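Local coordinates for protein serine-pyruvate aminotransferase (agxt) (Sulfolobus solfataricus, PDB 3ZRP) that probably catalyses the transfer of an amino group from serine to pyruvate, and perhaps from alanine to glyoxylate, using pyridoxal 5'-phosphate as cofactor, at residues A[286-289]-A[290-294]; A[328-331]-A[332-335]; A[270-273]-A[274-278]. All blocks are in the same frame, centred on the assembly; numbering follows the deposited sequence.

Contact 1: A[286-289]-A[290-294]; sequences GLEI and VARRP
Glu288 and Arg292, four residues apart, meet across a bend of the loop that leads from helix 264-284 to strand 301-305 of this class-V aminotransferase. The helix has just ended in a Schellman motif, with Gly286 at positive phi. Two faces of the loop differ in character. On the partly exposed one, the guanidinium folds back along the chain: Arg292 is bent at chi2 and again at chi3 (76°), which turns NE and NH2 toward the preceding carbonyls. Arg292 NH2 forms a salt bridge with Glu288 OE2 at 3.0 Å, met on the anti side and 32° out of the carboxylate plane, while NH1 adds a weak bond to the same oxygen. Arg292 NH2 also donates to Ile289 O at 2.8 Å, in the carbonyl plane, and Arg292 NE reaches Val290 O, likewise at 2.8 Å. One side chain thus grips a carboxylate and two consecutive carbonyls. With an alanine here, Glu288 OE2 would probably lose its charge partner within the loop, and the Ile289 and Val290 carbonyls would lose the donors that bind them to the arginine. Glu288 OE1 has a second mate, Lys307, and Glu288 is a calcium ligand observed for this protein, although no ion is bound to this chain. The opposite character belongs to Ile289, whose buried aliphatic side chain is enclosed by the side chains of Arg279 and Glu283 of helix 264-284 and of Tyr297, which Ala291 touches too. Ile289 CG2 stands anti to the backbone N, a rotation that sets it beside the next peptide N and carries it forward along the chain, to an apolar contact at 4.2 Å with Ala291 CB.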
loop_
_atom_site.group_PDB
_atom_site.type_symbol
_atom_site.label_atom_id
_atom_site.label_comp_id
_atom_site.label_asym_id
_atom_site.label_seq_id
_atom_site.Cartn_x
_atom_site.Cartn_y
_atom_site.Cartn_z
ATOM N N GLY A 286 -39.299 -10.120 -10.678
ATOM C CA GLY A 286 -39.887 -10.566 -9.412
ATOM C C GLY A 286 -38.846 -10.924 -8.365
ATOM O O GLY A 286 -39.124 -11.717 -7.473
ATOM N N LEU A 287 -37.654 -10.334 -8.466
ATOM C CA LEU A 287 -36.598 -10.530 -7.467
ATOM C C LEU A 287 -36.624 -9.430 -6.397
ATOM O O LEU A 287 -36.920 -8.260 -6.688
ATOM C CB LEU A 287 -35.215 -10.600 -8.134
ATOM C CG LEU A 287 -34.943 -11.792 -9.067
ATOM C CD1 LEU A 287 -33.720 -11.532 -9.966
ATOM C CD2 LEU A 287 -34.790 -13.082 -8.267
ATOM N N GLU A 288 -36.316 -9.831 -5.164
ATOM C CA GLU A 288 -36.309 -8.942 -4.002
ATOM C C GLU A 288 -34.905 -8.379 -3.743
ATOM O O GLU A 288 -33.924 -9.113 -3.782
ATOM C CB GLU A 288 -36.784 -9.709 -2.766
ATOM C CG GLU A 288 -37.105 -8.842 -1.547
ATOM C CD GLU A 288 -37.540 -9.663 -0.327
ATOM O OE1 GLU A 288 -37.906 -10.848 -0.496
ATOM O OE2 GLU A 288 -37.527 -9.116 0.799
ATOM N N ILE A 289 -34.842 -7.077 -3.468
ATOM C CA ILE A 289 -33.579 -6.396 -3.157
ATOM C C ILE A 289 -33.259 -6.523 -1.649
ATOM O O ILE A 289 -34.168 -6.515 -0.808
ATOM C CB ILE A 289 -33.642 -4.931 -3.640
ATOM C CG1 ILE A 289 -33.748 -4.901 -5.182
ATOM C CG2 ILE A 289 -32.433 -4.130 -3.170
ATOM C CD1 ILE A 289 -34.046 -3.510 -5.776
ATOM N N VAL A 290 -31.977 -6.668 -1.306
ATOM C CA VAL A 290 -31.566 -6.807 0.105
ATOM C C VAL A 290 -31.895 -5.543 0.923
ATOM O O VAL A 290 -32.497 -5.642 2.002
ATOM C CB VAL A 290 -30.068 -7.162 0.238
ATOM C CG1 VAL A 290 -29.579 -6.975 1.682
ATOM C CG2 VAL A 290 -29.846 -8.590 -0.190
ATOM N N ALA A 291 -31.511 -4.371 0.416
ATOM C CA ALA A 291 -31.817 -3.112 1.073
ATOM C C ALA A 291 -33.305 -3.037 1.408
ATOM O O ALA A 291 -34.149 -3.151 0.514
ATOM C CB ALA A 291 -31.418 -1.928 0.209
ATOM N N ARG A 292 -33.614 -2.829 2.688
ATOM C CA ARG A 292 -34.998 -2.836 3.168
ATOM C C ARG A 292 -35.792 -1.613 2.765
ATOM O O ARG A 292 -36.991 -1.696 2.517
ATOM C CB ARG A 292 -35.053 -3.011 4.692
ATOM C CG ARG A 292 -34.312 -4.221 5.236
ATOM C CD ARG A 292 -35.005 -5.567 4.951
ATOM N NE ARG A 292 -34.831 -5.991 3.562
ATOM C CZ ARG A 292 -35.563 -6.919 2.949
ATOM N NH1 ARG A 292 -36.545 -7.551 3.593
ATOM N NH2 ARG A 292 -35.312 -7.216 1.678
ATOM N N ARG A 293 -35.125 -0.476 2.714
ATOM C CA ARG A 293 -35.776 0.804 2.507
ATOM C C ARG A 293 -35.348 1.449 1.177
ATOM O O ARG A 293 -34.172 1.802 1.002
ATOM C CB ARG A 293 -35.427 1.727 3.676
ATOM C CG ARG A 293 -35.895 1.262 5.032
ATOM C CD ARG A 293 -37.259 1.819 5.353
ATOM N NE ARG A 293 -37.674 1.435 6.697
ATOM C CZ ARG A 293 -38.154 2.272 7.612
ATOM N NH1 ARG A 293 -38.310 3.563 7.337
ATOM N NH2 ARG A 293 -38.490 1.808 8.805
ATOM N N PRO A 294 -36.309 1.634 0.240
ATOM C CA PRO A 294 -36.020 2.098 -1.128
ATOM C C PRO A 294 -35.273 3.417 -1.240
ATOM O O PRO A 294 -34.488 3.601 -2.174
ATOM C CB PRO A 294 -37.422 2.231 -1.761
ATOM C CG PRO A 294 -38.245 1.262 -1.014
ATOM C CD PRO A 294 -37.750 1.352 0.413
#

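Contact 2: A[328-331]-A[332-335]; sequences GVHP and AFKY
A type I beta turn from His330 to Phe333 caps the loop between strands 326-327 and 335-339, and the two halves of that loop run back in nearly opposite directions. The turn is closed by Phe333 N donating to His330 O at 3.1 Å, nearly straight at the hydrogen (169°) although the donor stands well above the carbonyl plane. A side-chain bond reinforces it. His330 CG is anti to the backbone N, which sets the imidazole edge-on to the Ala332 amide so that ND1 accepts from Ala332 N at 3.2 Å, the donor lying in the ring plane; Ala332 CB lies 3.5 Å from His330 ND1. One imidazole face is met by the edge of Phe333 through CD2, a T-shaped pair with centroids 5.4 Å apart and planes at 75°. Edge bond and face contact together would restrict rotation of the histidine ring.

Nearer the strands, Tyr335 reaches across to the opposite limb. Its CG takes the crowded position between backbone N and carbonyl carbon (chi1 73°), and the ring lies with one face against Gly328 CA, 3.5 Å from the centroid, in a CH-pi contact. Glycine fits there because a CB would fall 2.5 Å from Tyr335 CD1. At the far end, Tyr335 OH accepts from Val329 N at 2.9 Å and is also hydrogen-bonded to Ser139 O, so the hydroxyl pins the loop to a neighbouring part of the chain. Near the base of the loop, water 1 joins the limbs, accepting from Gly328 N at 2.6 Å and donating to Tyr335 O. Strands 326-327 and 335-339 are antiparallel neighbours, and the whole is a beta hairpin with a long, turn-capped connection filled by a tyrosine ring.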
loop_
_atom_site.group_PDB
_atom_site.type_symbol
_atom_site.label_atom_id
_atom_site.label_comp_id
_atom_site.label_asym_id
_atom_site.label_seq_id
_atom_site.Cartn_x
_atom_site.Cartn_y
_atom_site.Cartn_z
ATOM N N GLY A 328 -22.701 -12.735 -1.611
ATOM C CA GLY A 328 -23.348 -12.076 -0.483
ATOM C C GLY A 328 -22.665 -12.447 0.816
ATOM O O GLY A 328 -22.258 -13.589 0.994
ATOM N N VAL A 329 -22.538 -11.485 1.726
ATOM C CA VAL A 329 -21.786 -11.699 2.971
ATOM C C VAL A 329 -22.518 -11.133 4.186
ATOM O O VAL A 329 -22.020 -10.242 4.876
ATOM C CB VAL A 329 -20.350 -11.109 2.883
ATOM C CG1 VAL A 329 -19.422 -12.061 2.127
ATOM C CG2 VAL A 329 -20.373 -9.682 2.241
ATOM N N HIS A 330 -23.713 -11.645 4.443
ATOM C CA HIS A 330 -24.513 -11.171 5.567
ATOM C C HIS A 330 -25.339 -12.347 6.040
ATOM O O HIS A 330 -26.120 -12.895 5.258
ATOM C CB HIS A 330 -25.411 -10.004 5.145
ATOM C CG HIS A 330 -26.024 -9.246 6.291
ATOM N ND1 HIS A 330 -26.777 -9.854 7.273
ATOM C CD2 HIS A 330 -26.018 -7.925 6.594
ATOM C CE1 HIS A 330 -27.202 -8.946 8.131
ATOM N NE2 HIS A 330 -26.760 -7.764 7.740
ATOM N N PRO A 331 -25.171 -12.741 7.316
ATOM C CA PRO A 331 -25.802 -13.960 7.831
ATOM C C PRO A 331 -27.323 -13.971 7.680
ATOM O O PRO A 331 -27.920 -15.045 7.616
ATOM C CB PRO A 331 -25.411 -13.968 9.317
ATOM C CG PRO A 331 -25.034 -12.551 9.638
ATOM C CD PRO A 331 -24.442 -12.008 8.369
ATOM N N ALA A 332 -27.934 -12.792 7.593
ATOM C CA ALA A 332 -29.395 -12.674 7.567
ATOM C C ALA A 332 -30.036 -12.876 6.189
ATOM O O ALA A 332 -31.253 -13.026 6.092
ATOM C CB ALA A 332 -29.822 -11.350 8.149
ATOM N N PHE A 333 -29.220 -12.879 5.136
ATOM C CA PHE A 333 -29.735 -12.970 3.764
ATOM C C PHE A 333 -29.045 -14.062 2.957
ATOM O O PHE A 333 -27.881 -14.400 3.208
ATOM C CB PHE A 333 -29.558 -11.636 3.030
ATOM C CG PHE A 333 -30.311 -10.495 3.625
ATOM C CD1 PHE A 333 -31.641 -10.270 3.285
ATOM C CD2 PHE A 333 -29.683 -9.612 4.499
ATOM C CE1 PHE A 333 -32.351 -9.205 3.831
ATOM C CE2 PHE A 333 -30.371 -8.531 5.056
ATOM C CZ PHE A 333 -31.714 -8.321 4.715
ATOM N N LYS A 334 -29.784 -14.624 2.000
ATOM C CA LYS A 334 -29.223 -15.509 0.980
ATOM C C LYS A 334 -29.281 -14.715 -0.323
ATOM O O LYS A 334 -30.367 -14.431 -0.845
ATOM C CB LYS A 334 -30.015 -16.820 0.881
ATOM C CG LYS A 334 -29.362 -17.891 0.029
ATOM C CD LYS A 334 -30.179 -19.177 0.074
ATOM C CE LYS A 334 -29.841 -20.112 -1.082
ATOM N NZ LYS A 334 -31.012 -20.935 -1.508
ATOM N N TYR A 335 -28.114 -14.320 -0.828
ATOM C CA TYR A 335 -28.053 -13.341 -1.910
ATOM C C TYR A 335 -26.719 -13.298 -2.646
ATOM O O TYR A 335 -25.726 -13.889 -2.202
ATOM C CB TYR A 335 -28.412 -11.935 -1.373
ATOM C CG TYR A 335 -27.343 -11.259 -0.505
ATOM C CD1 TYR A 335 -26.926 -11.821 0.692
ATOM C CD2 TYR A 335 -26.777 -10.028 -0.892
ATOM C CE1 TYR A 335 -25.959 -11.190 1.507
ATOM C CE2 TYR A 335 -25.822 -9.381 -0.092
ATOM C CZ TYR A 335 -25.418 -9.971 1.103
ATOM O OH TYR A 335 -24.462 -9.362 1.875
HETATM O O HOH W 1 -23.413 -15.141 -2.278
HETATM O O HOH W 2 -24.733 -14.329 2.865
#

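Contact 3: A[270-273]-A[274-278]; sequences RHTM and VASAI
The peptide plane of Thr272 is approached on opposite faces by Ser276: the backbone N comes from one and, in the conformer described, OG from the other. Ser276 N to Thr272 O is 3.0 Å, while OG to Thr272 O is 2.9 Å. The serine hydroxyl stands anti to its carbonyl carbon (chi1 -62°), which turns it back toward the previous turn; as the side chain has two conformers, this second bond need not always be present. The imidazole of His271 is held at two edge atoms, ND1 by Arg267 O and NE2 by Gly342 N. Successive carbonyls are used in the same i to i+4 pattern: Val274 N meets Arg270 O at 2.9 Å, almost straight at 170°, and Ala275 N donates to His271 O and Ala277 N to Met273 O. Val274 CG2 comes to 3.3 Å of Arg270 O and lies 4.2 Å from Arg270 CG, so a branched side chain lies alongside the first, aliphatic part of the arginine. Ala277 touches helix 372-381, whereas Val274 and Ile278 touch helix 346-363. These backbone bonds, with a serine hydroxyl bonded four residues back, mark an alpha helix packed against helices 346-363 and 372-381.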
loop_
_atom_site.group_PDB
_atom_site.type_symbol
_atom_site.label_atom_id
_atom_site.label_comp_id
_atom_site.label_asym_id
_atom_site.label_seq_id
_atom_site.Cartn_x
_atom_site.Cartn_y
_atom_site.Cartn_z
ATOM N N ARG A 270 -25.231 9.393 -14.334
ATOM C CA ARG A 270 -25.034 8.070 -14.980
ATOM C C ARG A 270 -25.197 6.912 -13.999
ATOM O O ARG A 270 -25.873 5.937 -14.328
ATOM C CB ARG A 270 -23.689 7.974 -15.735
ATOM C CG ARG A 270 -23.348 6.539 -16.255
ATOM C CD ARG A 270 -22.121 6.571 -17.197
ATOM N NE ARG A 270 -20.949 7.183 -16.560
ATOM C CZ ARG A 270 -20.146 6.555 -15.704
ATOM N NH1 ARG A 270 -20.372 5.290 -15.374
ATOM N NH2 ARG A 270 -19.117 7.193 -15.171
ATOM N N HIS A 271 -24.555 6.989 -12.823
ATOM C CA HIS A 271 -24.753 5.973 -11.788
ATOM C C HIS A 271 -26.220 5.859 -11.356
ATOM O O HIS A 271 -26.733 4.761 -11.207
ATOM C CB HIS A 271 -23.851 6.250 -10.554
ATOM C CG HIS A 271 -22.412 5.914 -10.788
ATOM N ND1 HIS A 271 -21.539 6.783 -11.395
ATOM C CD2 HIS A 271 -21.701 4.784 -10.535
ATOM C CE1 HIS A 271 -20.343 6.218 -11.493
ATOM N NE2 HIS A 271 -20.412 5.008 -10.967
ATOM N N THR A 272 -26.886 6.996 -11.163
ATOM C CA THR A 272 -28.315 6.980 -10.790
ATOM C C THR A 272 -29.154 6.257 -11.856
ATOM O O THR A 272 -29.982 5.403 -11.525
ATOM C CB THR A 272 -28.871 8.396 -10.586
ATOM O OG1 THR A 272 -28.058 9.113 -9.647
ATOM C CG2 THR A 272 -30.325 8.354 -10.083
ATOM N N MET A 273 -28.913 6.593 -13.134
ATOM C CA MET A 273 -29.659 6.012 -14.252
ATOM C C MET A 273 -29.406 4.512 -14.369
ATOM O O MET A 273 -30.350 3.709 -14.449
ATOM C CB MET A 273 -29.297 6.703 -15.568
ATOM C CG MET A 273 -29.947 6.050 -16.805
ATOM S SD MET A 273 -29.375 6.707 -18.382
ATOM C CE MET A 273 -29.974 8.407 -18.323
ATOM N N VAL A 274 -28.126 4.131 -14.376
ATOM C CA VAL A 274 -27.762 2.732 -14.511
ATOM C C VAL A 274 -28.327 1.911 -13.344
ATOM O O VAL A 274 -28.882 0.834 -13.554
ATOM C CB VAL A 274 -26.209 2.520 -14.630
ATOM C CG1 VAL A 274 -25.839 1.035 -14.445
ATOM C CG2 VAL A 274 -25.691 3.049 -15.960
ATOM N N ALA A 275 -28.161 2.403 -12.118
ATOM C CA ALA A 275 -28.665 1.667 -10.942
ATOM C C ALA A 275 -30.199 1.507 -10.956
ATOM O O ALA A 275 -30.699 0.417 -10.710
ATOM C CB ALA A 275 -28.189 2.333 -9.633
ATOM N N SER A 276 -30.921 2.595 -11.251
ATOM C CA SER A 276 -32.380 2.553 -11.342
ATOM C C SER A 276 -32.822 1.566 -12.426
ATOM O O SER A 276 -33.796 0.828 -12.243
ATOM C CB SER A 276 -32.957 3.942 -11.645
ATOM O OG SER A 276 -32.686 4.881 -10.632
ATOM N N ALA A 277 -32.093 1.544 -13.548
ATOM C CA ALA A 277 -32.394 0.619 -14.655
ATOM C C ALA A 277 -32.227 -0.827 -14.239
ATOM O O ALA A 277 -33.100 -1.645 -14.527
ATOM C CB ALA A 277 -31.545 0.915 -15.934
ATOM N N ILE A 278 -31.120 -1.148 -13.554
ATOM C CA ILE A 278 -30.874 -2.517 -13.086
ATOM C C ILE A 278 -31.945 -2.921 -12.074
ATOM O O ILE A 278 -32.463 -4.041 -12.124
ATOM C CB ILE A 278 -29.428 -2.698 -12.461
ATOM C CG1 ILE A 278 -28.363 -2.700 -13.570
ATOM C CG2 ILE A 278 -29.321 -3.992 -11.630
ATOM C CD1 ILE A 278 -26.936 -2.426 -13.095
#

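Overall arrangement
From the N terminus, contact 3 comes first, within helix 264-284; contact 1 closes a local bend in the loop that follows, and contact 2 closes the hairpin connection between strands 326-327 and 335-339. The three lie in series, neither nested nor crossing. Contacts 1 and 2 nevertheless meet in space: Val290 CG2 packs 3.5 Å from Tyr335 CD2, and Arg292 CZ lies 4.0 Å from Phe333 CE1. The loop before strand 301-305 is thereby tied to the hairpin whose strand 335-339 pairs with strand 301-305. Contact 3 touches neither, its nearest atoms being about 7 Å from contact 1; it is internal to helix 264-284, which packs on helices 346-363 and 372-381.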